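DUF2235 domain-containing protein (Pseudomonas aeruginosa, PDB 4O5P) is a phospholipase effector of the type VI secretion system, probably an alpha/beta-hydrolase that attacks membrane phospholipids through a serine nucleophile. Local coordinates at residues A[348-353]-A[362-367]; A[239-244]-A[304-309]; A[274-279]-A[328-333]; A[7-12]-A[369-374]. One frame throughout, in Å; residues are numbered along the deposited sequence.

Contact 1: residues A[348-353]-A[362-367]; sequences SIRRRD and GPSCYR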
loop_
_atom_site.group_PDB
_atom_site.type_symbol
_atom_site.label_atom_id
_atom_site.label_comp_id
_atom_site.label_asym_id
_atom_site.label_seq_id
_atom_site.Cartn_x
_atom_site.Cartn_y
_atom_site.Cartn_z
ATOM N N SER A 348 -9.043 0.426 6.649
ATOM C CA SER A 348 -9.710 -0.766 7.162
ATOM C C SER A 348 -10.691 -1.312 6.110
ATOM O O SER A 348 -11.107 -0.592 5.209
ATOM C CB SER A 348 -10.459 -0.412 8.443
ATOM O OG SER A 348 -11.203 -1.514 8.946
ATOM N N ILE A 349 -11.051 -2.583 6.211
ATOM C CA ILE A 349 -12.078 -3.128 5.327
ATOM C C ILE A 349 -13.455 -3.054 5.984
ATOM O O ILE A 349 -14.427 -3.612 5.459
ATOM C CB ILE A 349 -11.803 -4.577 4.947
ATOM C CG1 ILE A 349 -11.665 -5.447 6.196
ATOM C CG2 ILE A 349 -10.567 -4.683 4.057
ATOM C CD1 ILE A 349 -11.795 -6.922 5.915
ATOM N N ARG A 350 -13.522 -2.374 7.130
ATOM C CA ARG A 350 -14.799 -2.053 7.795
ATOM C C ARG A 350 -15.559 -0.975 7.017
ATOM O O ARG A 350 -14.963 -0.056 6.443
ATOM C CB ARG A 350 -14.585 -1.558 9.243
ATOM C CG ARG A 350 -15.768 -1.838 10.215
ATOM C CD ARG A 350 -15.446 -1.403 11.643
ATOM N NE ARG A 350 -15.459 0.057 11.803
ATOM C CZ ARG A 350 -14.823 0.695 12.777
ATOM N NH1 ARG A 350 -14.100 0.006 13.644
ATOM N NH2 ARG A 350 -14.875 2.013 12.863
ATOM N N ARG A 351 -16.879 -1.093 6.995
ATOM C CA ARG A 351 -17.719 -0.152 6.267
ATOM C C ARG A 351 -19.192 -0.321 6.671
ATOM O O ARG A 351 -19.584 -1.353 7.228
ATOM C CB ARG A 351 -17.561 -0.372 4.762
ATOM C CG ARG A 351 -18.539 -1.382 4.175
ATOM C CD ARG A 351 -18.267 -2.833 4.574
ATOM N NE ARG A 351 -19.227 -3.723 3.909
ATOM C CZ ARG A 351 -20.430 -4.018 4.395
ATOM N NH1 ARG A 351 -20.815 -3.510 5.563
ATOM N NH2 ARG A 351 -21.252 -4.824 3.726
ATOM N N ARG A 352 -20.005 0.685 6.371
ATOM C CA ARG A 352 -21.439 0.596 6.635
ATOM C C ARG A 352 -22.164 -0.139 5.500
ATOM O O ARG A 352 -21.776 -0.014 4.332
ATOM C CB ARG A 352 -22.011 2.001 6.806
ATOM C CG ARG A 352 -21.267 2.843 7.837
ATOM C CD ARG A 352 -21.926 4.205 8.012
ATOM N NE ARG A 352 -23.278 4.044 8.546
ATOM C CZ ARG A 352 -24.258 4.936 8.426
ATOM N NH1 ARG A 352 -24.057 6.080 7.767
ATOM N NH2 ARG A 352 -25.451 4.669 8.951
ATOM N N ASP A 353 -23.191 -0.921 5.836
ATOM C CA ASP A 353 -24.049 -1.527 4.811
ATOM C C ASP A 353 -24.609 -0.444 3.915
ATOM O O ASP A 353 -24.742 0.712 4.328
ATOM C CB ASP A 353 -25.217 -2.308 5.428
ATOM C CG ASP A 353 -24.783 -3.607 6.038
ATOM O OD1 ASP A 353 -23.638 -4.042 5.771
ATOM O OD2 ASP A 353 -25.585 -4.207 6.782
ATOM N N GLY A 362 -26.875 1.725 9.210
ATOM C CA GLY A 362 -26.317 0.867 10.237
ATOM C C GLY A 362 -24.924 1.295 10.655
ATOM O O GLY A 362 -24.365 2.260 10.126
ATOM N N PRO A 363 -24.350 0.569 11.615
ATOM C CA PRO A 363 -23.010 0.895 12.117
ATOM C C PRO A 363 -21.943 0.464 11.121
ATOM O O PRO A 363 -22.225 -0.295 10.179
ATOM C CB PRO A 363 -22.904 0.040 13.379
ATOM C CG PRO A 363 -23.764 -1.166 13.084
ATOM C CD PRO A 363 -24.915 -0.637 12.254
ATOM N N SER A 364 -20.725 0.950 11.320
ATOM C CA SER A 364 -19.616 0.439 10.530
ATOM C C SER A 364 -19.389 -0.997 10.986
ATOM O O SER A 364 -19.353 -1.259 12.173
ATOM C CB SER A 364 -18.366 1.285 10.750
ATOM O OG SER A 364 -17.334 0.908 9.857
ATOM N N CYS A 365 -19.284 -1.926 10.043
ATOM C CA CYS A 365 -19.064 -3.329 10.364
ATOM C C CYS A 365 -18.371 -4.039 9.205
ATOM O O CYS A 365 -17.936 -3.414 8.238
ATOM C CB CYS A 365 -20.403 -4.026 10.645
ATOM S SG CYS A 365 -21.522 -4.036 9.195
ATOM N N TYR A 366 -18.298 -5.354 9.297
ATOM C CA TYR A 366 -17.563 -6.136 8.314
ATOM C C TYR A 366 -18.517 -6.994 7.518
ATOM O O TYR A 366 -19.371 -7.690 8.071
ATOM C CB TYR A 366 -16.500 -7.000 9.005
ATOM C CG TYR A 366 -15.461 -6.168 9.715
ATOM C CD1 TYR A 366 -15.678 -5.706 11.002
ATOM C CD2 TYR A 366 -14.272 -5.809 9.070
ATOM C CE1 TYR A 366 -14.726 -4.921 11.655
ATOM C CE2 TYR A 366 -13.315 -5.038 9.707
ATOM C CZ TYR A 366 -13.543 -4.597 10.995
ATOM O OH TYR A 366 -12.587 -3.825 11.612
ATOM N N ARG A 367 -18.361 -6.923 6.208
ATOM C CA ARG A 367 -19.076 -7.778 5.264
ATOM C C ARG A 367 -18.861 -9.282 5.504
ATOM O O ARG A 367 -17.763 -9.694 5.872
ATOM C CB ARG A 367 -18.578 -7.413 3.869
ATOM C CG ARG A 367 -19.388 -7.999 2.781
ATOM C CD ARG A 367 -18.657 -9.182 2.183
ATOM N NE ARG A 367 -18.595 -9.042 0.755
ATOM C CZ ARG A 367 -18.464 -10.052 -0.085
ATOM N NH1 ARG A 367 -18.383 -11.302 0.362
ATOM N NH2 ARG A 367 -18.419 -9.790 -1.371
HETATM O O HOH W 1 -15.959 -6.012 5.215
HETATM O O HOH W 2 -13.066 -2.865 14.119
HETATM O O HOH W 3 -24.038 -0.968 8.561
#
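Arg-352 holds the carbonyl oxygen of Gly-362 side-on with two nitrogens of one guanidinium. Arg-352 NE lies 2.6 Å from Gly-362 O, nearly in line with the C=O bond, and NH2 of the same arginine bonds that oxygen as well. The setting is a short antiparallel pairing in the catalytic domain, with one well-formed bridge, Arg-351 with Cys-365, between the end of strand 346-353 and the loop that follows it. Arg-351 N gives a nearly straight bond (171°) to Cys-365 O, and Cys-365 N returns a bond to Arg-351 O.

Beyond this pair the arginines spread to different tasks. Arg-351 turns end-on to Asp-353, both terminal nitrogens reaching OD1 in a salt bridge, while NH2 has a second acid in Asp-310; the backbone of Arg-367 covers one face of this guanidinium. Arg-350 swings its CG away from its own backbone N (chi1 -152°), which lays the methylene over the face of Tyr-366, 3.8 Å from CG to the ring centroid, a CH-pi contact. Its chain then bends at chi3, and Arg-350 NE bonds Ser-364 OG at 2.8 Å, in the guanidinium plane, with Glu-470 salt-bridged to NH2. At the ring's edge, Ile-349 CG1 stands 3.9 Å from Tyr-366 CD2. Tyr-366 OH is hydrogen-bonded to Glu-372 OE1, and a water that accepts from Arg-350 NH1 donates to Tyr-366 OH at 2.7 Å.

Contact 2: residues A[239-244]-A[304-309]; sequences GAAEAR and DTMRLP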
loop_
_atom_site.group_PDB
_atom_site.type_symbol
_atom_site.label_atom_id
_atom_site.label_comp_id
_atom_site.label_asym_id
_atom_site.label_seq_id
_atom_site.Cartn_x
_atom_site.Cartn_y
_atom_site.Cartn_z
ATOM N N GLY A 239 -0.267 -1.853 -2.737
ATOM C CA GLY A 239 -0.600 -2.980 -3.594
ATOM C C GLY A 239 -1.876 -3.633 -3.070
ATOM O O GLY A 239 -2.627 -4.244 -3.818
ATOM N N ALA A 240 -2.128 -3.480 -1.773
ATOM C CA ALA A 240 -3.408 -3.892 -1.200
ATOM C C ALA A 240 -4.509 -2.930 -1.652
ATOM O O ALA A 240 -5.626 -3.348 -1.985
ATOM C CB ALA A 240 -3.323 -3.949 0.329
ATOM N N ALA A 241 -4.195 -1.637 -1.668
ATOM C CA ALA A 241 -5.118 -0.656 -2.247
ATOM C C ALA A 241 -5.448 -1.014 -3.694
ATOM O O ALA A 241 -6.623 -0.973 -4.111
ATOM C CB ALA A 241 -4.538 0.749 -2.166
ATOM N N GLU A 242 -4.404 -1.349 -4.461
ATOM C CA GLU A 242 -4.564 -1.751 -5.847
ATOM C C GLU A 242 -5.416 -3.000 -5.963
ATOM O O GLU A 242 -6.227 -3.100 -6.865
ATOM C CB GLU A 242 -3.215 -2.002 -6.508
ATOM C CG GLU A 242 -2.402 -0.740 -6.825
ATOM C CD GLU A 242 -0.932 -1.047 -6.810
ATOM O OE1 GLU A 242 -0.578 -2.177 -7.205
ATOM O OE2 GLU A 242 -0.129 -0.189 -6.384
ATOM N N ALA A 243 -5.229 -3.960 -5.066
ATOM C CA ALA A 243 -6.041 -5.186 -5.113
ATOM C C ALA A 243 -7.510 -4.873 -4.893
ATOM O O ALA A 243 -8.393 -5.452 -5.541
ATOM C CB ALA A 243 -5.568 -6.182 -4.106
ATOM N N ARG A 244 -7.780 -3.966 -3.972
ATOM C CA ARG A 244 -9.166 -3.623 -3.662
ATOM C C ARG A 244 -9.843 -2.888 -4.814
ATOM O O ARG A 244 -10.981 -3.212 -5.204
ATOM C CB ARG A 244 -9.212 -2.839 -2.345
ATOM C CG ARG A 244 -8.750 -3.730 -1.188
ATOM C CD ARG A 244 -8.427 -2.967 0.105
ATOM N NE ARG A 244 -9.601 -2.399 0.767
ATOM C CZ ARG A 244 -9.595 -1.989 2.029
ATOM N NH1 ARG A 244 -8.490 -2.127 2.747
ATOM N NH2 ARG A 244 -10.680 -1.453 2.580
ATOM N N ASP A 304 -13.706 5.845 -3.050
ATOM C CA ASP A 304 -14.872 4.965 -3.205
ATOM C C ASP A 304 -14.584 3.587 -3.809
ATOM O O ASP A 304 -15.503 2.871 -4.196
ATOM C CB ASP A 304 -15.986 5.669 -3.979
ATOM C CG ASP A 304 -16.466 6.933 -3.284
ATOM O OD1 ASP A 304 -16.151 7.123 -2.082
ATOM O OD2 ASP A 304 -17.168 7.735 -3.937
ATOM N N THR A 305 -13.315 3.201 -3.855
ATOM C CA THR A 305 -12.945 1.876 -4.357
ATOM C C THR A 305 -12.216 1.009 -3.313
ATOM O O THR A 305 -11.793 -0.108 -3.597
ATOM C CB THR A 305 -12.144 1.969 -5.676
ATOM O OG1 THR A 305 -10.983 2.781 -5.481
ATOM C CG2 THR A 305 -13.008 2.597 -6.778
HETATM N N MSE A 306 -12.078 1.511 -2.095
HETATM C CA MSE A 306 -11.472 0.702 -1.050
HETATM C C MSE A 306 -12.505 -0.216 -0.420
HETATM O O MSE A 306 -12.177 -1.285 0.108
HETATM C CB MSE A 306 -10.840 1.596 0.019
HETATM C CG MSE A 306 -9.638 2.401 -0.499
HETATM SE SE MSE A 306 -8.259 1.182 -1.153
HETATM C CE MSE A 306 -8.662 1.313 -3.050
ATOM N N ARG A 307 -13.751 0.238 -0.439
ATOM C CA ARG A 307 -14.874 -0.530 0.081
ATOM C C ARG A 307 -14.916 -1.883 -0.622
ATOM O O ARG A 307 -14.935 -1.935 -1.857
ATOM C CB ARG A 307 -16.153 0.241 -0.223
ATOM C CG ARG A 307 -17.374 -0.278 0.461
ATOM C CD ARG A 307 -18.639 0.291 -0.202
ATOM N NE ARG A 307 -19.781 -0.490 0.242
ATOM C CZ ARG A 307 -20.428 -0.264 1.380
ATOM N NH1 ARG A 307 -20.062 0.754 2.164
ATOM N NH2 ARG A 307 -21.446 -1.044 1.724
ATOM N N LEU A 308 -14.910 -2.977 0.137
ATOM C CA LEU A 308 -14.876 -4.295 -0.500
ATOM C C LEU A 308 -16.156 -4.489 -1.336
ATOM O O LEU A 308 -17.175 -3.847 -1.059
ATOM C CB LEU A 308 -14.720 -5.407 0.536
ATOM C CG LEU A 308 -13.442 -5.578 1.369
ATOM C CD1 LEU A 308 -13.607 -6.786 2.260
ATOM C CD2 LEU A 308 -12.189 -5.761 0.535
ATOM N N PRO A 309 -16.092 -5.326 -2.391
ATOM C CA PRO A 309 -17.286 -5.528 -3.232
ATOM C C PRO A 309 -18.491 -6.018 -2.434
ATOM O O PRO A 309 -18.352 -6.916 -1.589
ATOM C CB PRO A 309 -16.842 -6.622 -4.217
ATOM C CG PRO A 309 -15.384 -6.394 -4.388
ATOM C CD PRO A 309 -14.893 -5.944 -2.991
#
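The chain of 304-309 has no regular structure and runs past one flank of helix 238-254, coming nearest where the CA atoms of Arg-244 and Met-306 stand 5.6 Å apart. Across this gap the polar link is made by a side chain: Arg-244 points toward the loop, bends at chi3 (69°), and grips Met-306 O side-on. Arg-244 NE and NH2 both lie 2.9 Å from Met-306 O, near the guanidinium plane, yet they use the oxygen differently, since NE sits on a lone pair in the carbonyl plane and NH2 stands above it. Two bonds to one atom fix the rotation of the guanidinium. On strand 346-353, NH1 bonds Asp-347 O and NH2 also bonds Ser-348 O.

Met-306, a selenomethionine here, curls back on the helix through bends at chi2 and chi3. Its SE lies 3.9 Å from Ala-241 CB. Leu-308 adds CD2 at 4.2 Å from Arg-244 NE, obliquely to the guanidinium.

Gly-239, in the first turn of the helix, closes a GxSxG sequence, consistent with the nucleophile elbow of alpha/beta-hydrolases. Arg-244 touches Leu-279 and Ile-349, and Leu-308 touches Leu-277 and Ile-349, so both lie between helix 238-254 and strands 270-280 and 346-353.

Contact 3: residues A[274-279]-A[328-333]; sequences IEFLGL and LKRCVH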
loop_
_atom_site.group_PDB
_atom_site.type_symbol
_atom_site.label_atom_id
_atom_site.label_comp_id
_atom_site.label_asym_id
_atom_site.label_seq_id
_atom_site.Cartn_x
_atom_site.Cartn_y
_atom_site.Cartn_z
ATOM N N ILE A 274 -13.592 -14.016 -7.245
ATOM C CA ILE A 274 -12.392 -13.929 -6.422
ATOM C C ILE A 274 -12.579 -14.888 -5.241
ATOM O O ILE A 274 -13.291 -14.586 -4.295
ATOM C CB ILE A 274 -12.123 -12.482 -5.934
ATOM C CG1 ILE A 274 -11.740 -11.582 -7.120
ATOM C CG2 ILE A 274 -11.009 -12.474 -4.878
ATOM C CD1 ILE A 274 -11.582 -10.087 -6.770
ATOM N N GLU A 275 -11.967 -16.063 -5.329
ATOM C CA GLU A 275 -12.041 -17.078 -4.275
ATOM C C GLU A 275 -11.364 -16.596 -2.991
ATOM O O GLU A 275 -11.755 -17.006 -1.886
ATOM C CB GLU A 275 -11.342 -18.352 -4.743
ATOM C CG GLU A 275 -12.007 -19.062 -5.916
ATOM C CD GLU A 275 -13.420 -19.476 -5.598
ATOM O OE1 GLU A 275 -13.600 -20.335 -4.710
ATOM O OE2 GLU A 275 -14.358 -18.917 -6.215
ATOM N N PHE A 276 -10.348 -15.736 -3.133
ATOM C CA PHE A 276 -9.609 -15.251 -1.962
ATOM C C PHE A 276 -8.912 -13.906 -2.216
ATOM O O PHE A 276 -8.187 -13.744 -3.192
ATOM C CB PHE A 276 -8.574 -16.294 -1.515
ATOM C CG PHE A 276 -7.848 -15.930 -0.234
ATOM C CD1 PHE A 276 -8.395 -16.257 1.008
ATOM C CD2 PHE A 276 -6.631 -15.257 -0.273
ATOM C CE1 PHE A 276 -7.731 -15.918 2.196
ATOM C CE2 PHE A 276 -5.964 -14.910 0.895
ATOM C CZ PHE A 276 -6.510 -15.244 2.130
ATOM N N LEU A 277 -9.143 -12.947 -1.325
ATOM C CA LEU A 277 -8.478 -11.657 -1.394
ATOM C C LEU A 277 -7.686 -11.484 -0.087
ATOM O O LEU A 277 -8.273 -11.362 0.997
ATOM C CB LEU A 277 -9.525 -10.548 -1.556
ATOM C CG LEU A 277 -9.095 -9.089 -1.677
ATOM C CD1 LEU A 277 -8.272 -8.882 -2.959
ATOM C CD2 LEU A 277 -10.345 -8.217 -1.672
ATOM N N GLY A 278 -6.361 -11.541 -0.178
ATOM C CA GLY A 278 -5.528 -11.453 1.018
ATOM C C GLY A 278 -4.748 -10.153 1.051
ATOM O O GLY A 278 -3.935 -9.892 0.165
ATOM N N LEU A 279 -4.971 -9.356 2.093
ATOM C CA LEU A 279 -4.420 -8.010 2.165
ATOM C C LEU A 279 -3.582 -7.762 3.425
ATOM O O LEU A 279 -3.964 -8.136 4.539
ATOM C CB LEU A 279 -5.544 -6.983 2.116
ATOM C CG LEU A 279 -6.621 -7.175 1.060
ATOM C CD1 LEU A 279 -7.774 -6.232 1.376
ATOM C CD2 LEU A 279 -6.049 -6.936 -0.326
ATOM N N LEU A 328 -17.166 -12.172 -4.395
ATOM C CA LEU A 328 -16.017 -12.327 -3.493
ATOM C C LEU A 328 -16.318 -13.368 -2.427
ATOM O O LEU A 328 -17.255 -13.197 -1.644
ATOM C CB LEU A 328 -15.675 -10.984 -2.824
ATOM C CG LEU A 328 -14.620 -11.001 -1.715
ATOM C CD1 LEU A 328 -13.281 -11.376 -2.313
ATOM C CD2 LEU A 328 -14.534 -9.615 -1.014
ATOM N N LYS A 329 -15.530 -14.436 -2.376
ATOM C CA LYS A 329 -15.808 -15.548 -1.447
ATOM C C LYS A 329 -15.162 -15.402 -0.066
ATOM O O LYS A 329 -15.630 -15.993 0.903
ATOM C CB LYS A 329 -15.336 -16.875 -2.045
ATOM C CG LYS A 329 -15.834 -17.192 -3.452
ATOM C CD LYS A 329 -17.341 -17.172 -3.573
ATOM C CE LYS A 329 -17.711 -17.347 -5.060
ATOM N NZ LYS A 329 -19.178 -17.568 -5.334
ATOM N N ARG A 330 -14.083 -14.631 0.021
ATOM C CA ARG A 330 -13.257 -14.606 1.232
ATOM C C ARG A 330 -12.217 -13.484 1.161
ATOM O O ARG A 330 -11.445 -13.401 0.202
ATOM C CB ARG A 330 -12.536 -15.948 1.402
ATOM C CG ARG A 330 -11.605 -16.034 2.625
ATOM C CD ARG A 330 -12.390 -15.992 3.936
ATOM N NE ARG A 330 -11.528 -16.220 5.094
ATOM C CZ ARG A 330 -11.873 -15.911 6.343
ATOM N NH1 ARG A 330 -13.043 -15.337 6.582
ATOM N NH2 ARG A 330 -11.045 -16.157 7.344
ATOM N N CYS A 331 -12.190 -12.635 2.187
ATOM C CA CYS A 331 -11.145 -11.626 2.301
ATOM C C CYS A 331 -10.544 -11.602 3.703
ATOM O O CYS A 331 -11.271 -11.531 4.700
ATOM C CB CYS A 331 -11.671 -10.236 1.942
ATOM S SG CYS A 331 -10.417 -8.912 2.100
ATOM N N VAL A 332 -9.216 -11.680 3.772
ATOM C CA VAL A 332 -8.501 -11.593 5.039
ATOM C C VAL A 332 -7.583 -10.361 5.014
ATOM O O VAL A 332 -6.762 -10.234 4.116
ATOM C CB VAL A 332 -7.638 -12.837 5.272
ATOM C CG1 VAL A 332 -6.723 -12.619 6.477
ATOM C CG2 VAL A 332 -8.519 -14.113 5.443
ATOM N N HIS A 333 -7.722 -9.461 5.989
ATOM C CA HIS A 333 -6.879 -8.259 6.046
ATOM C C HIS A 333 -6.105 -8.212 7.360
ATOM O O HIS A 333 -6.687 -8.076 8.420
ATOM C CB HIS A 333 -7.756 -7.011 5.960
ATOM C CG HIS A 333 -6.996 -5.733 5.754
ATOM N ND1 HIS A 333 -7.515 -4.504 6.102
ATOM C CD2 HIS A 333 -5.786 -5.483 5.197
ATOM C CE1 HIS A 333 -6.658 -3.552 5.769
ATOM N NE2 HIS A 333 -5.598 -4.119 5.221
#
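Four backbone hydrogen bonds join Ile-274 through Leu-279 to Leu-328 through His-333. Lys-329 N reaches Ile-274 O at 3.0 Å, and Leu-279 N reaches Val-332 O at 2.8 Å. They pair two parallel neighbours of the central sheet of the alpha/beta-hydrolase fold, whose strand directions differ by only 5°. Leu-277 uses both N and O on this neighbour, N to Arg-330 O and O to Val-332 N.

On the side of Leu-277, Leu-279, Cys-331 and His-333, SG of Cys-331 lies 3.8 Å from both Leu-277 CD2 and Leu-279 CD1, and helix 238-254 covers Leu-279. Toward the other face, Phe-276 runs alongside Arg-330, its CD1 3.6 Å from Arg-330 CG; the guanidinium goes on to Glu-413 of helix 403-416. CG lying anti to N (chi1 -175°) carries the Phe-276 ring forward along the strand over Gly-278, which has no side chain to obstruct it, and brings CE1 to 3.8 Å from Val-332 CG2. The His-333 ring, bonded through ND1 to Glu-372 and through NE2 to Thr-282 N, turns its edge to the neighbouring strand, with His-333 CD2 3.3 Å from Leu-279 O.

Contact 4: residues A[7-12]-A[369-374]; sequences GFHIAP and WTVEYA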
loop_
_atom_site.group_PDB
_atom_site.type_symbol
_atom_site.label_atom_id
_atom_site.label_comp_id
_atom_site.label_asym_id
_atom_site.label_seq_id
_atom_site.Cartn_x
_atom_site.Cartn_y
_atom_site.Cartn_z
ATOM N N GLY A 7 -15.438 -10.286 10.914
ATOM C CA GLY A 7 -15.326 -9.300 11.976
ATOM C C GLY A 7 -13.885 -8.918 12.244
ATOM O O GLY A 7 -12.982 -9.349 11.537
ATOM N N PHE A 8 -13.670 -8.131 13.291
ATOM C CA PHE A 8 -12.328 -7.709 13.657
ATOM C C PHE A 8 -11.823 -8.442 14.899
ATOM O O PHE A 8 -12.558 -8.572 15.888
ATOM C CB PHE A 8 -12.320 -6.215 13.888
ATOM C CG PHE A 8 -11.019 -5.689 14.419
ATOM C CD1 PHE A 8 -9.953 -5.472 13.578
ATOM C CD2 PHE A 8 -10.869 -5.407 15.773
ATOM C CE1 PHE A 8 -8.747 -4.967 14.074
ATOM C CE2 PHE A 8 -9.672 -4.922 16.269
ATOM C CZ PHE A 8 -8.615 -4.704 15.417
ATOM N N HIS A 9 -10.585 -8.944 14.843
ATOM C CA HIS A 9 -9.999 -9.651 15.991
ATOM C C HIS A 9 -8.523 -9.325 16.156
ATOM O O HIS A 9 -7.896 -8.775 15.241
ATOM C CB HIS A 9 -10.147 -11.165 15.835
ATOM C CG HIS A 9 -11.549 -11.610 15.576
ATOM N ND1 HIS A 9 -12.431 -11.912 16.588
ATOM C CD2 HIS A 9 -12.224 -11.795 14.419
ATOM C CE1 HIS A 9 -13.592 -12.266 16.065
ATOM N NE2 HIS A 9 -13.490 -12.209 14.750
ATOM N N ILE A 10 -7.983 -9.646 17.330
ATOM C CA ILE A 10 -6.540 -9.655 17.531
ATOM C C ILE A 10 -6.028 -10.832 16.710
ATOM O O ILE A 10 -6.767 -11.812 16.521
ATOM C CB ILE A 10 -6.189 -9.878 19.026
ATOM C CG1 ILE A 10 -6.699 -8.721 19.870
ATOM C CG2 ILE A 10 -4.682 -9.961 19.247
ATOM C CD1 ILE A 10 -6.132 -7.367 19.422
ATOM N N ALA A 11 -4.789 -10.749 16.222
ATOM C CA ALA A 11 -4.124 -11.894 15.603
ATOM C C ALA A 11 -4.331 -13.162 16.430
ATOM O O ALA A 11 -4.339 -13.102 17.655
ATOM C CB ALA A 11 -2.647 -11.627 15.466
ATOM N N PRO A 12 -4.512 -14.310 15.757
ATOM C CA PRO A 12 -4.584 -15.563 16.509
ATOM C C PRO A 12 -3.210 -15.913 17.058
ATOM O O PRO A 12 -2.206 -15.377 16.581
ATOM C CB PRO A 12 -5.012 -16.587 15.451
ATOM C CG PRO A 12 -4.554 -16.006 14.142
ATOM C CD PRO A 12 -4.710 -14.506 14.311
ATOM N N TRP A 369 -17.921 -13.137 5.378
ATOM C CA TRP A 369 -16.771 -13.825 4.785
ATOM C C TRP A 369 -15.522 -12.953 4.687
ATOM O O TRP A 369 -14.589 -13.312 3.962
ATOM C CB TRP A 369 -17.094 -14.360 3.379
ATOM C CG TRP A 369 -18.407 -15.084 3.254
ATOM C CD1 TRP A 369 -19.080 -15.754 4.239
ATOM C CD2 TRP A 369 -19.211 -15.193 2.074
ATOM N NE1 TRP A 369 -20.249 -16.288 3.731
ATOM C CE2 TRP A 369 -20.348 -15.959 2.405
ATOM C CE3 TRP A 369 -19.076 -14.718 0.760
ATOM C CZ2 TRP A 369 -21.353 -16.253 1.472
ATOM C CZ3 TRP A 369 -20.068 -15.016 -0.158
ATOM C CH2 TRP A 369 -21.190 -15.776 0.203
ATOM N N THR A 370 -15.500 -11.822 5.397
ATOM C CA THR A 370 -14.298 -10.980 5.444
ATOM C C THR A 370 -13.876 -10.727 6.894
ATOM O O THR A 370 -14.725 -10.504 7.759
ATOM C CB THR A 370 -14.493 -9.652 4.682
ATOM O OG1 THR A 370 -15.428 -8.811 5.374
ATOM C CG2 THR A 370 -15.025 -9.931 3.276
ATOM N N VAL A 371 -12.573 -10.760 7.165
ATOM C CA VAL A 371 -12.088 -10.699 8.547
ATOM C C VAL A 371 -10.834 -9.832 8.595
ATOM O O VAL A 371 -10.087 -9.780 7.625
ATOM C CB VAL A 371 -11.864 -12.143 9.115
ATOM C CG1 VAL A 371 -10.863 -12.915 8.268
ATOM C CG2 VAL A 371 -11.441 -12.122 10.569
ATOM N N GLU A 372 -10.646 -9.109 9.696
ATOM C CA GLU A 372 -9.541 -8.151 9.850
ATOM C C GLU A 372 -8.811 -8.472 11.164
ATOM O O GLU A 372 -9.425 -8.486 12.236
ATOM C CB GLU A 372 -10.100 -6.709 9.830
ATOM C CG GLU A 372 -9.076 -5.550 9.940
ATOM C CD GLU A 372 -9.641 -4.237 9.407
ATOM O OE1 GLU A 372 -10.372 -3.528 10.137
ATOM O OE2 GLU A 372 -9.366 -3.892 8.242
ATOM N N TYR A 373 -7.515 -8.765 11.081
ATOM C CA TYR A 373 -6.734 -9.142 12.259
ATOM C C TYR A 373 -5.706 -8.078 12.606
ATOM O O TYR A 373 -4.983 -7.595 11.723
ATOM C CB TYR A 373 -6.007 -10.460 12.018
ATOM C CG TYR A 373 -6.897 -11.674 12.061
ATOM C CD1 TYR A 373 -7.356 -12.183 13.275
ATOM C CD2 TYR A 373 -7.265 -12.326 10.888
ATOM C CE1 TYR A 373 -8.174 -13.320 13.316
ATOM C CE2 TYR A 373 -8.065 -13.446 10.921
ATOM C CZ TYR A 373 -8.523 -13.932 12.133
ATOM O OH TYR A 373 -9.320 -15.052 12.146
ATOM N N ALA A 374 -5.644 -7.719 13.890
ATOM C CA ALA A 374 -4.644 -6.767 14.384
ATOM C C ALA A 374 -3.330 -7.497 14.677
ATOM O O ALA A 374 -3.337 -8.517 15.373
ATOM C CB ALA A 374 -5.137 -6.077 15.632
#
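Gly-7 begins a run of five backbone hydrogen bonds to the strand of Thr-370 through Ala-374, alternating in direction as parallel pairing requires. Its N donates to Thr-370 O at 3.2 Å and its O accepts from Glu-372 N; His-9 N then bonds Glu-372 O, His-9 O takes Ala-374 N at 2.8 Å, and Ala-11 N closes the run on Ala-374 O at 2.8 Å. The strands cross at -23°.

Glu-372 has four polar partners outside this pairing. Its chain is extended beyond CG, and at the buried carboxylate OE1 is bonded to Tyr-366 OH and Ser-348 OG, while OE2 meets His-333 ND1 and Ile-349 N. Its CG is 3.7 Å from Phe-8 CD1, and the Phe-8 ring stands nearly upright (82°) to the carboxylate plane, with CZ 3.7 Å from Ala-374 CB. His-9 NE2 turns back to Phe-6 O, and Ala-11 O accepts from Gln-461. On the face of His-9 and Tyr-373, opposite Phe-8 and Glu-372, Pro-12 CD makes an off-centre CH-pi contact with Tyr-373, 4.1 Å from CD to the ring centroid. The same ring presents an edge to Ile-10 O, 3.3 Å from Tyr-373 CD1.

Strand 7-10 thereby widens the central sheet by a strand beside 370-375, whose other neighbour is strand 331-336. Helix 469-487 packs on Phe-8 and Ile-10, helix 451-463 on Ile-10 and Ala-11, and His-409 meets the Tyr-373 ring edge to face.

In the fold
Contacts 3 and 4, with centres 13 Å apart, lie in one mixed sheet and share the border between strands 331-336 and 370-375, an example of how a sheet ties together parts of the chain far apart in sequence. Contact 4 pairs the N-terminus with residue 369 onward and so encloses the other three along the chain. Contacts 2 and 3 alternate their segments, 11 Å apart, bringing helix 238-254 against the sheet; contact 1 follows both. Glu-372 of contact 4 reaches contacts 1 and 3, and Arg-244 joins contact 2 to contact 1. Together they join the N-terminus, helix 238-254 and the loops after the strands to one alpha/beta-hydrolase sheet.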